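Local coordinates for pyoverdine biosynthesis protein PvcB (Pseudomonas aeruginosa, PDB 4YLM) that catalyses the iron- and 2-oxoglutarate-dependent oxidation of tyrosine isonitrile, a step in the biosynthesis of paerucumarin, at residues G37-E42 against A64-A69; F127-A132 against R272-V277. All blocks are in the same frame, centred on the assembly; numbering follows the deposited sequence.

Overall arrangement
Contact 1 and contact 2 lie on the same side of the chain's centre, at about 21 and 14 Å from it. Both are partly buried, but contact 1 runs out to an exposed Gly37, whereas no touching residue of contact 2 is exposed. Contact 1 joins two loops that each lead into a helix, through a single backbone bridge, an edge-to-face pair of aromatic rings and methyl packing. Contact 2 pairs strands 120-131 and 272-286 of the large mixed sheet by a ladder of backbone bonds; one face carries a histidine, arginine and water network, and on the other Arg276 and Phe127 lie near the probable iron ligands Asp114 and His261. Their elements adjoin: Ala65 CB packs 3.5 Å from His128 NE2. Only contact 1 is also approached by a second subunit.

Contact 1 (G37-E42 against A64-A69); sequences GMHVGE and AAFADA
His39 and Ala64 form an isolated beta bridge between two loops, one ahead of helix 45-55 and the other ahead of helix 69-79 in this TauD/TfdA-family oxygenase. Two backbone bonds define it: Ala64 N donates to Met38 O at 2.9 Å, and Val40 N to Ala64 O at 3.2 Å. The same Ala64 O takes a CA-H...O contact from His39 and lies over one face of its imidazole.

The tight part is on the Phe66 side. The edge of His39 points at the face of Phe66 in a T-shaped pair, planes at 89° and centroids 5.4 Å apart. Swinging CG of His39 away from its own backbone N (chi1 -174°) carries CE1 to this ring. Val40 CG2 approaches the same phenyl obliquely, 3.2 Å from Phe66 CZ, and both Val40 and Phe66 also touch Leu251 of strand 251-255.

Packing thins toward Gly37, which is exposed; there the Ala64 methyl, CB, lies near the carbonyl oxygens Gly37 O, at 4.0 Å, and Met38 O, slightly nearer.

Phe192 of the second subunit packs on His39 and on Glu42. Rotation of the imidazole is fixed within its own loop, where Gly41 N donates to His39 ND1 at 3.0 Å, only 7° out of the ring plane.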
ATOM      1  N   GLY A  37      19.074   0.827 -14.912  1.00 25.03           N
ATOM      2  CA  GLY A  37      19.750  -0.025 -13.943  1.00 28.15           C
ATOM      3  C   GLY A  37      18.920  -0.440 -12.731  1.00 31.35           C
ATOM      4  O   GLY A  37      19.427  -1.096 -11.818  1.00 26.96           O
ATOM      5  N   MET A  38      17.642  -0.077 -12.713  1.00 26.75           N
ATOM      6  CA  MET A  38      16.801  -0.367 -11.547  1.00 23.84           C
ATOM      7  C   MET A  38      16.747  -1.856 -11.211  1.00 25.12           C
ATOM      8  O   MET A  38      16.678  -2.712 -12.091  1.00 22.93           O
ATOM      9  CB  MET A  38      15.398   0.203 -11.746  1.00 25.30           C
ATOM     10  CG  MET A  38      14.408  -0.117 -10.625  1.00 26.21           C
ATOM     11  SD  MET A  38      12.841   0.747 -10.920  1.00 25.05           S
ATOM     12  CE  MET A  38      13.320   2.429 -10.657  1.00 26.23           C
ATOM     13  N   HIS A  39      16.792  -2.157  -9.920  1.00 22.23           N
ATOM     14  CA  HIS A  39      16.811  -3.531  -9.420  1.00 22.97           C
ATOM     15  C   HIS A  39      15.419  -3.826  -8.850  1.00 22.34           C
ATOM     16  O   HIS A  39      14.746  -2.909  -8.401  1.00 20.42           O
ATOM     17  CB  HIS A  39      17.874  -3.590  -8.318  1.00 24.88           C
ATOM     18  CG  HIS A  39      18.144  -4.959  -7.778  1.00 24.62           C
ATOM     19  ND1 HIS A  39      17.287  -5.601  -6.912  1.00 26.70           N
ATOM     20  CD2 HIS A  39      19.220  -5.773  -7.918  1.00 24.41           C
ATOM     21  CE1 HIS A  39      17.804  -6.771  -6.572  1.00 28.23           C
ATOM     22  NE2 HIS A  39      18.977  -6.897  -7.166  1.00 26.87           N
ATOM     23  N   VAL A  40      14.969  -5.080  -8.870  1.00 21.79           N
ATOM     24  CA  VAL A  40      13.618  -5.376  -8.417  1.00 23.34           C
ATOM     25  C   VAL A  40      13.386  -4.933  -6.968  1.00 24.24           C
ATOM     26  O   VAL A  40      12.263  -4.596  -6.593  1.00 19.71           O
ATOM     27  CB  VAL A  40      13.261  -6.877  -8.513  1.00 28.21           C
ATOM     28  CG1 VAL A  40      13.227  -7.340  -9.973  1.00 24.65           C
ATOM     29  CG2 VAL A  40      14.231  -7.692  -7.704  1.00 31.03           C
ATOM     30  N   GLY A  41      14.444  -4.944  -6.161  1.00 24.58           N
ATOM     31  CA  GLY A  41      14.328  -4.655  -4.739  1.00 24.08           C
ATOM     32  C   GLY A  41      14.018  -3.203  -4.423  1.00 22.15           C
ATOM     33  O   GLY A  41      13.602  -2.870  -3.314  1.00 24.01           O
ATOM     34  N   GLU A  42      14.228  -2.329  -5.398  1.00 20.25           N
ATOM     35  CA  GLU A  42      13.906  -0.916  -5.231  1.00 21.09           C
ATOM     36  C   GLU A  42      12.395  -0.658  -5.093  1.00 22.99           C
ATOM     37  O   GLU A  42      11.990   0.348  -4.519  1.00 22.20           O
ATOM     38  CB  GLU A  42      14.533  -0.088  -6.364  1.00 21.01           C
ATOM     39  CG  GLU A  42      16.067  -0.192  -6.364  1.00 24.86           C
ATOM     40  CD  GLU A  42      16.745   0.553  -7.509  1.00 22.32           C
ATOM     41  OE1 GLU A  42      16.529   1.765  -7.669  1.00 27.71           O
ATOM     42  OE2 GLU A  42      17.525  -0.083  -8.236  1.00 28.53           O
ATOM     43  N   ALA A  64      17.383  -5.300 -13.128  1.00 26.06           N
ATOM     44  CA  ALA A  64      18.536  -6.048 -12.637  1.00 26.28           C
ATOM     45  C   ALA A  64      17.946  -6.905 -11.533  1.00 30.06           C
ATOM     46  O   ALA A  64      17.075  -6.450 -10.781  1.00 32.29           O
ATOM     47  CB  ALA A  64      19.598  -5.100 -12.059  1.00 25.76           C
ATOM     48  N   ALA A  65      18.398  -8.139 -11.420  1.00 32.02           N
ATOM     49  CA  ALA A  65      17.863  -9.015 -10.386  1.00 31.50           C
ATOM     50  C   ALA A  65      18.981  -9.666  -9.546  1.00 32.16           C
ATOM     51  O   ALA A  65      20.063  -9.106  -9.386  1.00 28.54           O
ATOM     52  CB  ALA A  65      16.904 -10.068 -11.001  1.00 29.10           C
ATOM     53  N   PHE A  66      18.711 -10.847  -9.014  1.00 32.20           N
ATOM     54  CA  PHE A  66      19.523 -11.388  -7.937  1.00 32.26           C
ATOM     55  C   PHE A  66      20.766 -12.135  -8.420  1.00 31.55           C
ATOM     56  O   PHE A  66      20.700 -12.964  -9.323  1.00 30.04           O
ATOM     57  CB  PHE A  66      18.641 -12.248  -7.031  1.00 28.89           C
ATOM     58  CG  PHE A  66      17.400 -11.534  -6.577  1.00 30.33           C
ATOM     59  CD1 PHE A  66      17.427 -10.711  -5.460  1.00 29.01           C
ATOM     60  CD2 PHE A  66      16.221 -11.640  -7.301  1.00 27.10           C
ATOM     61  CE1 PHE A  66      16.285 -10.027  -5.049  1.00 30.21           C
ATOM     62  CE2 PHE A  66      15.076 -10.961  -6.904  1.00 32.67           C
ATOM     63  CZ  PHE A  66      15.107 -10.151  -5.769  1.00 29.68           C
ATOM     64  N   ALA A  67      21.897 -11.826  -7.800  1.00 32.93           N
ATOM     65  CA  ALA A  67      23.176 -12.395  -8.209  1.00 35.39           C
ATOM     66  C   ALA A  67      23.266 -13.885  -7.922  1.00 33.87           C
ATOM     67  O   ALA A  67      24.006 -14.598  -8.590  1.00 36.48           O
ATOM     68  CB  ALA A  67      24.344 -11.640  -7.536  1.00 35.48           C
ATOM     69  N   ASP A  68      22.517 -14.356  -6.928  1.00 31.10           N
ATOM     70  CA  ASP A  68      22.574 -15.765  -6.548  1.00 29.83           C
ATOM     71  C   ASP A  68      21.360 -16.167  -5.715  1.00 29.32           C
ATOM     72  O   ASP A  68      20.516 -15.325  -5.410  1.00 29.14           O
ATOM     73  CB  ASP A  68      23.902 -16.083  -5.825  1.00 32.20           C
ATOM     74  CG  ASP A  68      24.179 -15.146  -4.648  1.00 36.19           C
ATOM     75  OD1 ASP A  68      23.231 -14.769  -3.931  1.00 34.19           O
ATOM     76  OD2 ASP A  68      25.353 -14.784  -4.440  1.00 41.30           O
ATOM     77  N   ALA A  69      21.258 -17.448  -5.367  1.00 28.55           N
ATOM     78  CA  ALA A  69      20.086 -17.961  -4.650  1.00 28.12           C
ATOM     79  C   ALA A  69      19.975 -17.378  -3.245  1.00 32.76           C
ATOM     80  O   ALA A  69      18.876 -17.253  -2.698  1.00 29.08           O
ATOM     81  CB  ALA A  69      20.115 -19.473  -4.577  1.00 28.71           C
TER

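Contact 2 (F127-A132 against R272-V277)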
ATOM      1  N   PHE A 127       9.084 -16.566  -8.833  1.00 23.29           N
ATOM      2  CA  PHE A 127      10.020 -17.218  -9.752  1.00 26.19           C
ATOM      3  C   PHE A 127      11.043 -16.204 -10.233  1.00 26.62           C
ATOM      4  O   PHE A 127      10.676 -15.158 -10.750  1.00 27.21           O
ATOM      5  CB  PHE A 127       9.308 -17.731 -11.008  1.00 24.21           C
ATOM      6  CG  PHE A 127       8.330 -18.847 -10.775  1.00 22.80           C
ATOM      7  CD1 PHE A 127       8.746 -20.171 -10.781  1.00 29.12           C
ATOM      8  CD2 PHE A 127       6.980 -18.578 -10.624  1.00 24.97           C
ATOM      9  CE1 PHE A 127       7.827 -21.215 -10.602  1.00 27.11           C
ATOM     10  CE2 PHE A 127       6.062 -19.605 -10.441  1.00 25.07           C
ATOM     11  CZ  PHE A 127       6.486 -20.929 -10.441  1.00 28.08           C
ATOM     12  N   HIS A 128      12.324 -16.516 -10.089  1.00 24.23           N
ATOM     13  CA  HIS A 128      13.363 -15.718 -10.708  1.00 24.42           C
ATOM     14  C   HIS A 128      13.958 -16.528 -11.870  1.00 26.19           C
ATOM     15  O   HIS A 128      14.395 -17.659 -11.670  1.00 24.88           O
ATOM     16  CB  HIS A 128      14.452 -15.409  -9.695  1.00 23.32           C
ATOM     17  CG  HIS A 128      15.648 -14.717 -10.278  1.00 26.86           C
ATOM     18  ND1 HIS A 128      16.931 -14.930  -9.812  1.00 27.03           N
ATOM     19  CD2 HIS A 128      15.757 -13.814 -11.281  1.00 26.19           C
ATOM     20  CE1 HIS A 128      17.777 -14.189 -10.507  1.00 27.34           C
ATOM     21  NE2 HIS A 128      17.091 -13.502 -11.403  1.00 29.02           N
ATOM     22  N   CYS A 129      13.952 -15.970 -13.074  1.00 24.54           N
ATOM     23  CA  CYS A 129      14.636 -16.621 -14.192  1.00 27.47           C
ATOM     24  C   CYS A 129      16.112 -16.258 -14.156  1.00 26.57           C
ATOM     25  O   CYS A 129      16.498 -15.129 -14.470  1.00 26.70           O
ATOM     26  CB  CYS A 129      14.030 -16.219 -15.535  1.00 27.86           C
ATOM     27  SG  CYS A 129      14.827 -17.020 -16.959  1.00 31.78           S
ATOM     28  N   VAL A 130      16.941 -17.203 -13.734  1.00 28.46           N
ATOM     29  CA  VAL A 130      18.372 -16.944 -13.661  1.00 29.13           C
ATOM     30  C   VAL A 130      18.950 -16.778 -15.063  1.00 31.12           C
ATOM     31  O   VAL A 130      19.774 -15.893 -15.308  1.00 32.41           O
ATOM     32  CB  VAL A 130      19.117 -18.067 -12.923  1.00 32.57           C
ATOM     33  CG1 VAL A 130      20.625 -17.814 -12.954  1.00 32.27           C
ATOM     34  CG2 VAL A 130      18.614 -18.170 -11.497  1.00 33.15           C
ATOM     35  N   ASP A 131      18.499 -17.628 -15.980  1.00 30.64           N
ATOM     36  CA  ASP A 131      19.026 -17.633 -17.337  1.00 36.64           C
ATOM     37  C   ASP A 131      18.030 -18.295 -18.281  1.00 32.66           C
ATOM     38  O   ASP A 131      17.430 -19.318 -17.950  1.00 31.44           O
ATOM     39  CB  ASP A 131      20.369 -18.379 -17.368  1.00 38.30           C
ATOM     40  CG  ASP A 131      21.131 -18.165 -18.663  1.00 44.77           C
ATOM     41  OD1 ASP A 131      21.060 -17.050 -19.226  1.00 46.95           O
ATOM     42  OD2 ASP A 131      21.813 -19.118 -19.111  1.00 51.55           O
ATOM     43  N   ALA A 132      17.829 -17.690 -19.446  1.00 33.92           N
ATOM     44  CA  ALA A 132      17.007 -18.306 -20.485  1.00 39.99           C
ATOM     45  C   ALA A 132      17.578 -17.943 -21.850  1.00 46.58           C
ATOM     46  O   ALA A 132      17.013 -17.122 -22.562  1.00 44.32           O
ATOM     47  CB  ALA A 132      15.561 -17.852 -20.370  1.00 36.04           C
ATOM     48  N   ARG A 272      17.449 -23.657 -19.656  1.00 36.89           N
ATOM     49  CA  ARG A 272      16.717 -22.713 -18.827  1.00 39.67           C
ATOM     50  C   ARG A 272      16.999 -22.937 -17.360  1.00 37.50           C
ATOM     51  O   ARG A 272      17.078 -24.075 -16.902  1.00 37.47           O
ATOM     52  CB  ARG A 272      15.222 -22.876 -19.073  1.00 37.55           C
ATOM     53  CG  ARG A 272      14.368 -21.779 -18.476  1.00 41.01           C
ATOM     54  CD  ARG A 272      12.945 -21.936 -18.958  1.00 39.32           C
ATOM     55  NE  ARG A 272      12.228 -22.944 -18.187  1.00 40.32           N
ATOM     56  CZ  ARG A 272      11.131 -23.556 -18.611  1.00 44.82           C
ATOM     57  NH1 ARG A 272      10.644 -23.280 -19.819  1.00 44.66           N
ATOM     58  NH2 ARG A 272      10.528 -24.444 -17.834  1.00 46.28           N
ATOM     59  N   HIS A 273      17.132 -21.843 -16.620  1.00 33.49           N
ATOM     60  CA  HIS A 273      17.356 -21.927 -15.194  1.00 31.88           C
ATOM     61  C   HIS A 273      16.376 -21.010 -14.439  1.00 30.21           C
ATOM     62  O   HIS A 273      16.457 -19.788 -14.548  1.00 28.11           O
ATOM     63  CB  HIS A 273      18.809 -21.561 -14.888  1.00 26.18           C
ATOM     64  CG  HIS A 273      19.195 -21.752 -13.456  1.00 33.12           C
ATOM     65  ND1 HIS A 273      20.482 -21.559 -13.000  1.00 32.90           N
ATOM     66  CD2 HIS A 273      18.461 -22.111 -12.375  1.00 33.04           C
ATOM     67  CE1 HIS A 273      20.525 -21.795 -11.701  1.00 38.04           C
ATOM     68  NE2 HIS A 273      19.311 -22.126 -11.295  1.00 32.03           N
ATOM     69  N   LEU A 274      15.449 -21.613 -13.700  1.00 27.47           N
ATOM     70  CA  LEU A 274      14.509 -20.876 -12.859  1.00 30.77           C
ATOM     71  C   LEU A 274      14.741 -21.224 -11.402  1.00 34.41           C
ATOM     72  O   LEU A 274      15.213 -22.322 -11.082  1.00 28.96           O
ATOM     73  CB  LEU A 274      13.051 -21.253 -13.179  1.00 28.82           C
ATOM     74  CG  LEU A 274      12.540 -21.149 -14.608  1.00 34.44           C
ATOM     75  CD1 LEU A 274      11.076 -21.551 -14.641  1.00 31.70           C
ATOM     76  CD2 LEU A 274      12.735 -19.735 -15.152  1.00 32.94           C
ATOM     77  N   ARG A 275      14.361 -20.296 -10.527  1.00 26.43           N
ATOM     78  CA  ARG A 275      14.395 -20.501  -9.086  1.00 24.49           C
ATOM     79  C   ARG A 275      13.047 -20.110  -8.499  1.00 29.22           C
ATOM     80  O   ARG A 275      12.532 -19.035  -8.805  1.00 28.51           O
ATOM     81  CB  ARG A 275      15.510 -19.653  -8.459  1.00 26.42           C
ATOM     82  CG  ARG A 275      16.896 -20.279  -8.611  1.00 26.32           C
ATOM     83  CD  ARG A 275      18.005 -19.376  -8.108  1.00 27.57           C
ATOM     84  NE  ARG A 275      19.276 -20.053  -8.303  1.00 29.73           N
ATOM     85  CZ  ARG A 275      20.434 -19.448  -8.535  1.00 32.69           C
ATOM     86  NH1 ARG A 275      20.513 -18.121  -8.583  1.00 27.39           N
ATOM     87  NH2 ARG A 275      21.524 -20.187  -8.719  1.00 30.07           N
ATOM     88  N   ARG A 276      12.471 -20.975  -7.667  1.00 26.18           N
ATOM     89  CA  ARG A 276      11.156 -20.699  -7.098  1.00 24.73           C
ATOM     90  C   ARG A 276      11.168 -20.663  -5.574  1.00 27.11           C
ATOM     91  O   ARG A 276      11.752 -21.539  -4.922  1.00 26.13           O
ATOM     92  CB  ARG A 276      10.130 -21.734  -7.562  1.00 22.30           C
ATOM     93  CG  ARG A 276       8.722 -21.477  -7.003  1.00 24.36           C
ATOM     94  CD  ARG A 276       7.968 -22.782  -6.780  1.00 28.69           C
ATOM     95  NE  ARG A 276       8.516 -23.535  -5.657  1.00 28.20           N
ATOM     96  CZ  ARG A 276       8.249 -24.817  -5.418  1.00 29.84           C
ATOM     97  NH1 ARG A 276       7.449 -25.487  -6.228  1.00 30.38           N
ATOM     98  NH2 ARG A 276       8.791 -25.432  -4.375  1.00 30.08           N
ATOM     99  N   VAL A 277      10.497 -19.652  -5.022  1.00 25.05           N
ATOM    100  CA  VAL A 277      10.291 -19.503  -3.585  1.00 20.53           C
ATOM    101  C   VAL A 277       8.790 -19.385  -3.310  1.00 28.37           C
ATOM    102  O   VAL A 277       8.067 -18.716  -4.059  1.00 22.98           O
ATOM    103  CB  VAL A 277      11.010 -18.238  -3.062  1.00 25.39           C
ATOM    104  CG1 VAL A 277      10.774 -18.046  -1.547  1.00 19.48           C
ATOM    105  CG2 VAL A 277      12.512 -18.305  -3.393  1.00 23.51           C
TER
HETATM  106  O   HOH W   1      18.695 -16.137  -7.835  1.00 27.79           O
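His273 O accepts from two successive amides: Val130 N at 2.8 Å, a weak bond bent to 129° at the hydrogen, and Asp131 N at 3.3 Å, straighter but long and also weak. Beyond it, His273 N returns a bond to Asp131 O. Two residues thus face one, and the register slips by one between Cys129 and Asp131: a classic beta bulge. On its other side the ladder is regular: His128 N donates to Arg275 O at 2.8 Å, and Arg275 N answers to His128 O.

The bulge tips the Val130 side chain onto the partner strand. Its CB sits over one face of the His273 ring, 3.9 Å from the centroid, while CG2 lies over the Arg275 guanidinium, 3.5 Å from NH1. Glu92 anchors both groups, its OE1 accepting a hydrogen bond from His273 NE2 and its OE2 forming a salt bridge with Arg275 NE. A water held by Arg275 NH1 meets His128 ND1 at the edge of the imidazole, and His128 NE2 bonds Asp249.

These strands are neighbours in the mixed sheet of a TauD/TfdA-family fold. The opposite face of the ladder carries Phe127, Cys129, Leu274 and Arg276. Leu274 CD2 packs on Cys129 CB. Arg276, its CG anti to the backbone N (chi1 -179°), runs alongside Phe127 and sets that CG over the phenyl face, 4.2 Å from the centroid. Its bent chain carries NH1 into a long, weak ion pair with Asp114, a probable iron ligand.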